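Local coordinates for protein beta-galactosidase (Trichoderma reesei, PDB 3OG2) that probably hydrolyses terminal non-reducing beta-D-galactose residues in beta-D-galactosides, as a glycoside hydrolase of family 35, at residues R837-E848 / L920-Y928; V907-Y917 / R966-A974. All blocks are in the same frame, centred on the assembly; numbering follows the deposited sequence.

Contact 1: R837-E848 / L920-Y928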
# COMPACT_ATOMS: atom_id res chain seq x y z
N ARG A 837 15.03 3.51 15.30
CA ARG A 837 13.75 3.97 14.71
C ARG A 837 13.97 4.85 13.49
O ARG A 837 12.97 5.16 12.82
CB ARG A 837 12.90 4.67 15.78
CG ARG A 837 12.60 3.73 16.96
CD ARG A 837 11.60 4.35 17.91
NE ARG A 837 11.32 3.52 19.10
CZ ARG A 837 12.17 3.32 20.10
NH1 ARG A 837 13.40 3.83 20.15
NH2 ARG A 837 11.80 2.57 21.12
N GLY A 838 15.20 5.22 13.17
CA GLY A 838 15.50 5.82 11.89
C GLY A 838 15.51 7.34 11.92
O GLY A 838 15.24 7.98 12.94
N PRO A 839 15.87 7.90 10.77
CA PRO A 839 16.23 9.31 10.70
C PRO A 839 15.03 10.27 10.74
O PRO A 839 15.28 11.46 10.89
CB PRO A 839 16.94 9.45 9.32
CG PRO A 839 16.41 8.29 8.50
CD PRO A 839 16.16 7.17 9.49
N LEU A 840 13.80 9.81 10.54
CA LEU A 840 12.66 10.73 10.39
C LEU A 840 11.71 10.66 11.59
O LEU A 840 10.89 11.57 11.75
CB LEU A 840 11.87 10.42 9.12
CG LEU A 840 12.74 10.40 7.84
CD1 LEU A 840 11.86 10.17 6.63
CD2 LEU A 840 13.51 11.73 7.69
N ASN A 841 11.84 9.64 12.45
CA ASN A 841 10.85 9.41 13.50
C ASN A 841 10.60 10.60 14.41
O ASN A 841 9.45 10.88 14.75
CB ASN A 841 11.29 8.14 14.29
CG ASN A 841 10.24 7.73 15.33
OD1 ASN A 841 9.11 7.41 14.93
ND2 ASN A 841 10.61 7.74 16.60
N GLU A 842 11.70 11.26 14.82
CA GLU A 842 11.61 12.40 15.72
C GLU A 842 11.66 13.74 15.01
O GLU A 842 12.52 13.90 14.13
CB GLU A 842 12.86 12.58 16.58
CG GLU A 842 13.12 11.43 17.41
CD GLU A 842 14.39 11.49 18.26
OE1 GLU A 842 15.19 12.46 18.45
OE2 GLU A 842 14.53 10.37 18.80
N GLY A 843 10.84 14.66 15.44
CA GLY A 843 11.04 16.06 15.06
C GLY A 843 11.81 16.81 16.14
O GLY A 843 12.51 16.19 16.98
N GLY A 844 11.65 18.15 16.13
CA GLY A 844 12.48 19.02 16.95
C GLY A 844 11.80 19.47 18.25
O GLY A 844 12.40 20.34 18.90
N LEU A 845 10.58 19.01 18.58
CA LEU A 845 10.00 19.52 19.81
C LEU A 845 10.82 19.06 21.04
O LEU A 845 11.45 18.01 21.01
CB LEU A 845 8.57 18.98 19.96
CG LEU A 845 7.55 19.61 18.99
CD1 LEU A 845 6.24 18.85 19.03
CD2 LEU A 845 7.33 21.10 19.28
N PHE A 846 10.81 19.88 22.10
CA PHE A 846 11.64 19.60 23.25
C PHE A 846 11.50 18.18 23.74
O PHE A 846 12.50 17.50 23.99
CB PHE A 846 11.26 20.58 24.38
CG PHE A 846 11.84 20.24 25.73
CD1 PHE A 846 13.18 20.60 25.99
CD2 PHE A 846 11.08 19.59 26.69
CE1 PHE A 846 13.70 20.27 27.23
CE2 PHE A 846 11.61 19.27 27.93
CZ PHE A 846 12.94 19.62 28.19
N PHE A 847 10.27 17.67 23.87
CA PHE A 847 10.17 16.29 24.44
C PHE A 847 10.87 15.27 23.54
O PHE A 847 11.44 14.27 24.04
CB PHE A 847 8.73 15.87 24.73
CG PHE A 847 7.92 15.53 23.48
CD1 PHE A 847 7.80 14.21 23.09
CD2 PHE A 847 7.30 16.50 22.71
CE1 PHE A 847 7.09 13.80 21.97
CE2 PHE A 847 6.56 16.12 21.58
CZ PHE A 847 6.48 14.79 21.20
N GLU A 848 10.80 15.46 22.20
CA GLU A 848 11.47 14.53 21.27
C GLU A 848 12.98 14.63 21.39
O GLU A 848 13.69 13.62 21.39
CB GLU A 848 11.03 14.89 19.82
CG GLU A 848 9.52 14.77 19.60
CD GLU A 848 9.13 15.14 18.18
OE1 GLU A 848 9.17 16.36 17.80
OE2 GLU A 848 8.76 14.19 17.43
N LEU A 920 0.64 14.70 18.38
CA LEU A 920 1.47 13.60 17.90
C LEU A 920 1.22 12.39 18.83
O LEU A 920 1.20 12.57 20.05
CB LEU A 920 2.95 13.95 17.93
CG LEU A 920 3.35 15.15 17.09
CD1 LEU A 920 4.78 15.55 17.41
CD2 LEU A 920 3.25 14.76 15.60
N LEU A 921 1.09 11.24 18.21
CA LEU A 921 0.87 9.98 18.94
C LEU A 921 2.15 9.15 18.90
O LEU A 921 2.66 8.91 17.79
CB LEU A 921 -0.30 9.21 18.29
CG LEU A 921 -0.53 7.82 18.86
CD1 LEU A 921 -1.04 7.85 20.31
CD2 LEU A 921 -1.55 7.10 17.96
N TYR A 922 2.66 8.71 20.02
CA TYR A 922 3.80 7.83 20.10
C TYR A 922 3.40 6.54 20.78
O TYR A 922 2.64 6.56 21.76
CB TYR A 922 4.90 8.50 20.88
CG TYR A 922 5.69 9.51 20.10
CD1 TYR A 922 6.86 9.02 19.50
CD2 TYR A 922 5.45 10.87 19.97
CE1 TYR A 922 7.77 9.72 18.75
CE2 TYR A 922 6.40 11.61 19.19
CZ TYR A 922 7.50 11.06 18.60
OH TYR A 922 8.45 11.79 17.86
N VAL A 923 3.89 5.46 20.25
CA VAL A 923 3.70 4.14 20.88
C VAL A 923 5.07 3.46 20.98
O VAL A 923 5.67 3.17 19.95
CB VAL A 923 2.72 3.28 20.11
CG1 VAL A 923 2.65 1.90 20.80
CG2 VAL A 923 1.36 3.98 20.04
N ASN A 924 5.56 3.21 22.16
CA ASN A 924 6.85 2.61 22.41
C ASN A 924 7.94 3.27 21.60
O ASN A 924 8.86 2.65 21.06
CB ASN A 924 6.80 1.09 22.13
CG ASN A 924 5.87 0.41 23.13
OD1 ASN A 924 5.84 0.81 24.30
ND2 ASN A 924 5.12 -0.58 22.72
N GLY A 925 7.83 4.60 21.57
CA GLY A 925 8.86 5.44 20.96
C GLY A 925 8.66 5.68 19.46
O GLY A 925 9.33 6.57 18.91
N PHE A 926 7.79 4.92 18.81
CA PHE A 926 7.48 5.13 17.39
C PHE A 926 6.38 6.16 17.21
O PHE A 926 5.32 6.03 17.84
CB PHE A 926 6.99 3.82 16.78
CG PHE A 926 8.11 2.77 16.62
CD1 PHE A 926 8.47 1.92 17.64
CD2 PHE A 926 8.77 2.73 15.37
CE1 PHE A 926 9.49 0.97 17.45
CE2 PHE A 926 9.76 1.78 15.19
CZ PHE A 926 10.12 0.93 16.21
N GLN A 927 6.63 7.14 16.37
CA GLN A 927 5.52 8.12 16.12
C GLN A 927 4.56 7.48 15.14
O GLN A 927 4.95 7.03 14.08
CB GLN A 927 6.10 9.43 15.62
CG GLN A 927 5.07 10.57 15.69
CD GLN A 927 4.59 10.86 14.28
OE1 GLN A 927 3.70 10.17 13.76
NE2 GLN A 927 5.17 11.88 13.65
N TYR A 928 3.31 7.35 15.56
CA TYR A 928 2.27 6.64 14.84
C TYR A 928 1.06 7.52 14.59
O TYR A 928 -0.06 7.02 14.40
CB TYR A 928 1.91 5.29 15.54
CG TYR A 928 2.44 4.12 14.70
CD1 TYR A 928 1.70 3.59 13.69
CD2 TYR A 928 3.71 3.59 14.98
CE1 TYR A 928 2.22 2.52 12.94
CE2 TYR A 928 4.26 2.53 14.22
CZ TYR A 928 3.48 2.00 13.21
OH TYR A 928 4.02 0.97 12.47
O HOH W 1 7.58 12.92 15.19

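Contact 2: V907-Y917 / R966-A974. With NAG (2-acetamido-2-deoxy-beta-D-glucopyranose), chain C.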
# COMPACT_ATOMS: atom_id res chain seq x y z
N VAL A 907 -8.26 6.34 19.04
CA VAL A 907 -9.27 7.19 18.39
C VAL A 907 -9.43 8.51 19.12
O VAL A 907 -9.75 8.47 20.34
CB VAL A 907 -10.66 6.52 18.32
CG1 VAL A 907 -11.72 7.40 17.67
CG2 VAL A 907 -10.51 5.23 17.52
N PHE A 908 -9.27 9.62 18.44
CA PHE A 908 -9.48 10.94 18.98
C PHE A 908 -10.94 11.34 18.67
O PHE A 908 -11.40 11.16 17.55
CB PHE A 908 -8.55 11.92 18.23
CG PHE A 908 -7.08 11.84 18.62
CD1 PHE A 908 -6.26 10.81 18.17
CD2 PHE A 908 -6.47 12.77 19.45
CE1 PHE A 908 -4.90 10.75 18.54
CE2 PHE A 908 -5.15 12.75 19.81
CZ PHE A 908 -4.35 11.74 19.34
N ASP A 909 -11.58 11.92 19.69
CA ASP A 909 -12.93 12.47 19.51
C ASP A 909 -12.85 13.87 18.91
O ASP A 909 -12.13 14.71 19.45
CB ASP A 909 -13.61 12.49 20.88
CG ASP A 909 -15.06 12.85 21.01
OD1 ASP A 909 -15.67 13.15 19.97
OD2 ASP A 909 -15.60 12.84 22.13
N ASN A 910 -13.52 14.15 17.82
CA ASN A 910 -13.39 15.49 17.27
C ASN A 910 -14.65 16.29 17.57
O ASN A 910 -15.67 16.07 16.89
CB ASN A 910 -13.18 15.44 15.76
CG ASN A 910 -13.02 16.81 15.18
OD1 ASN A 910 -12.71 17.79 15.89
ND2 ASN A 910 -13.24 16.95 13.88
N ALA A 911 -14.53 17.16 18.59
CA ALA A 911 -15.64 17.94 19.12
C ALA A 911 -15.80 19.30 18.43
O ALA A 911 -14.90 20.12 18.54
CB ALA A 911 -15.52 18.18 20.62
N THR A 912 -16.93 19.48 17.76
CA THR A 912 -17.13 20.48 16.73
C THR A 912 -16.74 21.83 17.30
O THR A 912 -16.10 22.69 16.70
CB THR A 912 -18.57 20.56 16.20
OG1 THR A 912 -18.59 20.31 14.78
CG2 THR A 912 -19.19 21.95 16.36
N ALA A 913 -17.17 21.96 18.57
CA ALA A 913 -16.78 23.30 19.02
C ALA A 913 -15.60 23.09 19.95
O ALA A 913 -15.82 22.83 21.14
CB ALA A 913 -17.95 24.06 19.61
N ALA A 914 -14.41 23.18 19.33
CA ALA A 914 -13.27 23.11 20.22
C ALA A 914 -12.10 23.85 19.58
O ALA A 914 -11.91 23.82 18.36
CB ALA A 914 -13.00 21.67 20.59
N ALA A 915 -11.37 24.53 20.44
CA ALA A 915 -10.13 25.20 20.05
C ALA A 915 -9.21 24.23 19.30
O ALA A 915 -9.08 23.04 19.58
CB ALA A 915 -9.43 25.76 21.27
N PRO A 916 -8.55 24.80 18.30
CA PRO A 916 -7.70 24.00 17.43
C PRO A 916 -6.39 23.52 18.06
O PRO A 916 -5.75 24.27 18.82
CB PRO A 916 -7.39 24.97 16.27
CG PRO A 916 -7.52 26.32 16.93
CD PRO A 916 -8.62 26.23 17.93
N TYR A 917 -6.01 22.27 17.75
CA TYR A 917 -4.75 21.77 18.24
C TYR A 917 -4.19 20.73 17.25
O TYR A 917 -4.93 20.20 16.43
CB TYR A 917 -4.87 21.15 19.63
CG TYR A 917 -5.69 19.87 19.74
CD1 TYR A 917 -7.08 19.93 19.85
CD2 TYR A 917 -5.06 18.65 19.76
CE1 TYR A 917 -7.82 18.77 19.96
CE2 TYR A 917 -5.81 17.48 19.87
CZ TYR A 917 -7.16 17.54 19.98
OH TYR A 917 -7.87 16.37 20.10
N ARG A 966 -6.44 30.49 24.17
CA ARG A 966 -7.39 29.82 25.04
C ARG A 966 -6.94 28.43 25.46
O ARG A 966 -7.51 27.76 26.31
CB ARG A 966 -8.73 29.65 24.29
CG ARG A 966 -8.58 29.05 22.87
CD ARG A 966 -9.91 28.97 22.16
NE ARG A 966 -10.00 29.11 20.71
CZ ARG A 966 -11.02 28.61 19.99
NH1 ARG A 966 -11.99 27.95 20.65
NH2 ARG A 966 -11.15 28.73 18.67
N GLY A 967 -5.89 27.94 24.79
CA GLY A 967 -5.43 26.59 25.01
C GLY A 967 -6.22 25.53 24.26
O GLY A 967 -6.91 25.84 23.27
N ALA A 968 -6.07 24.26 24.73
CA ALA A 968 -6.72 23.14 24.03
C ALA A 968 -6.69 21.92 24.92
O ALA A 968 -5.91 21.82 25.86
CB ALA A 968 -6.06 22.87 22.67
N LYS A 969 -7.54 20.96 24.54
CA LYS A 969 -7.51 19.65 25.20
C LYS A 969 -8.00 18.62 24.20
O LYS A 969 -8.66 18.94 23.21
CB LYS A 969 -8.39 19.67 26.45
CG LYS A 969 -9.87 19.80 26.16
CD LYS A 969 -10.65 19.91 27.46
CE LYS A 969 -10.31 21.17 28.22
NZ LYS A 969 -10.82 22.42 27.57
N VAL A 970 -7.67 17.38 24.47
CA VAL A 970 -8.18 16.26 23.70
C VAL A 970 -9.58 15.95 24.22
O VAL A 970 -9.71 15.60 25.40
CB VAL A 970 -7.27 15.03 23.81
CG1 VAL A 970 -7.87 13.87 22.99
CG2 VAL A 970 -5.87 15.35 23.32
N PRO A 971 -10.63 16.09 23.44
CA PRO A 971 -12.00 15.87 23.99
C PRO A 971 -12.25 14.43 24.40
O PRO A 971 -13.04 14.15 25.32
CB PRO A 971 -12.91 16.29 22.84
CG PRO A 971 -12.05 17.13 21.96
CD PRO A 971 -10.67 16.48 22.02
N GLY A 972 -11.62 13.46 23.72
CA GLY A 972 -11.82 12.06 24.09
C GLY A 972 -10.72 11.30 23.36
O GLY A 972 -10.29 11.70 22.26
N LEU A 973 -10.24 10.23 24.00
CA LEU A 973 -9.16 9.44 23.42
C LEU A 973 -9.40 8.00 23.90
O LEU A 973 -9.51 7.78 25.11
CB LEU A 973 -7.82 9.97 23.89
CG LEU A 973 -6.60 9.21 23.35
CD1 LEU A 973 -6.52 9.37 21.84
CD2 LEU A 973 -5.36 9.73 24.07
N ALA A 974 -9.55 7.05 22.98
CA ALA A 974 -9.92 5.72 23.37
C ALA A 974 -9.15 4.72 22.53
O ALA A 974 -8.78 4.99 21.40
CB ALA A 974 -11.43 5.55 23.18
C1 NAG C . -12.92 18.16 13.19
C2 NAG C . -12.22 17.76 11.88
C3 NAG C . -11.98 19.04 11.06
C4 NAG C . -13.30 19.78 10.81
C5 NAG C . -14.05 19.98 12.15
C6 NAG C . -15.45 20.56 11.93
C7 NAG C . -10.65 15.89 12.06
C8 NAG C . -9.40 15.39 12.77
N2 NAG C . -10.92 17.18 12.23
O3 NAG C . -11.34 18.69 9.85
O4 NAG C . -12.99 21.08 10.33
O5 NAG C . -14.16 18.76 12.84
O6 NAG C . -15.94 20.95 13.24
O7 NAG C . -11.38 15.15 11.43
O HOH W 2 -9.43 21.77 22.19
O HOH W 3 -6.01 26.29 20.67

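Contact 1: R837-E848 / L920-Y928
A chi1 of -174° swings the N841 amide away from its own backbone N, against the backbone of G925 and Q927. These two residues belong to a beta hairpin, strands 917-923 and 926-932 joined by a type I' turn from V923 to F926, and 837-848 runs over it. The amide bonds twice. N841 OD1 accepts a hydrogen bond from Q927 N at 2.9 Å, on a lone pair and nearly straight (175°). N841 ND2 gives to G925 O, also at 2.9 Å. The two bonds fix the rotation of the amide.

R837 is extended from CG to NE, which carries its guanidinium to the turn. R837 NH2 donates to N924 O at 2.9 Å, with a weak bond from NE to the same oxygen. D834 pairs with NH1, and P994 O also accepts from NH2. On the way the chain crosses F926: R837 CD sits over the ring centre, 3.8 Å from the centroid, a CH-pi contact. G925 has no side chain, and R837 CZ comes to 4.0 Å from G925 CA.

At the other end the rings of F847 and Y922 lie with planes at 90°, F847 CE1 being 3.6 Å from Y922 CE2. L845 and L920 meet beside them through their CD1 methyls. F847 also stacks on F886. The buried carboxylate of E848 is well satisfied: OE1 accepts from L845 N, and OE2 from G843 N and a water. That water also donates to N841 O and accepts from Q927 NE2. The hydroxyl of Y922 donates to E848 OE2 in a very short bond of 2.5 Å.

Contact 2: V907-Y917 / R966-A974
One face of the F908 ring carries L973 CD1, centred over it at 3.8 Å from the centroid in a CH-pi contact. V970 CG1 approaches the same ring obliquely. The Y917 ring has the K969 backbone over one face and A915 O at its edge; A968 CB, V970 CG2 and P971 CD come in obliquely. CG of Y917 lies between its backbone N and carbonyl carbon (chi1 67°), which turns the ring over 968-971 and brings OH to 3.4 Å from P971 CD. An alanine here is likely to leave V970 and P971 without the ring they pack on, opening a gap above the K969 backbone. A915 CB lies against a face of the R966 guanidinium, toward its rim, and P916 CD also lies over a face; R966 NH2 forms a salt bridge with E964.

Waters join A915 O to K969 N and P916 O to G967 O. N910 ND2 is covalently bound to an N-linked NAG, whose O6 is hydrogen-bonded to T912 OG1.

V907 and A974 form an antiparallel hydrogen-bonded pair, with V907 N to A974 O at 2.8 Å. D909 N to G972 O (2.9 Å) continues the pairing. This joins strand 900-908 to strand 973-977, while Y917 packs on L960 and A968 on A962, both of strand 953-962.

In the fold
Both contacts involve an all-beta domain late in the chain, and their segments alternate along it. Strand 917-923 serves both: Y917 in contact 2 starts it, and L920-V923 in contact 1 close it at the hairpin. Contact 1 is buried. There a loop and short helix meet the hairpin through side-chain amide, guanidinium and carboxylate groups. Contact 2 is partly buried, with its glycan-bearing loop at the surface. It relies on backbone strand pairing, apolar packing and water bridges, with no direct side-chain hydrogen bond between its segments. The sheet of strand 917-923 and that of 900-908 face each other, since L921 and V923 touch F906. The centres of the two contacts lie about 21 Å apart.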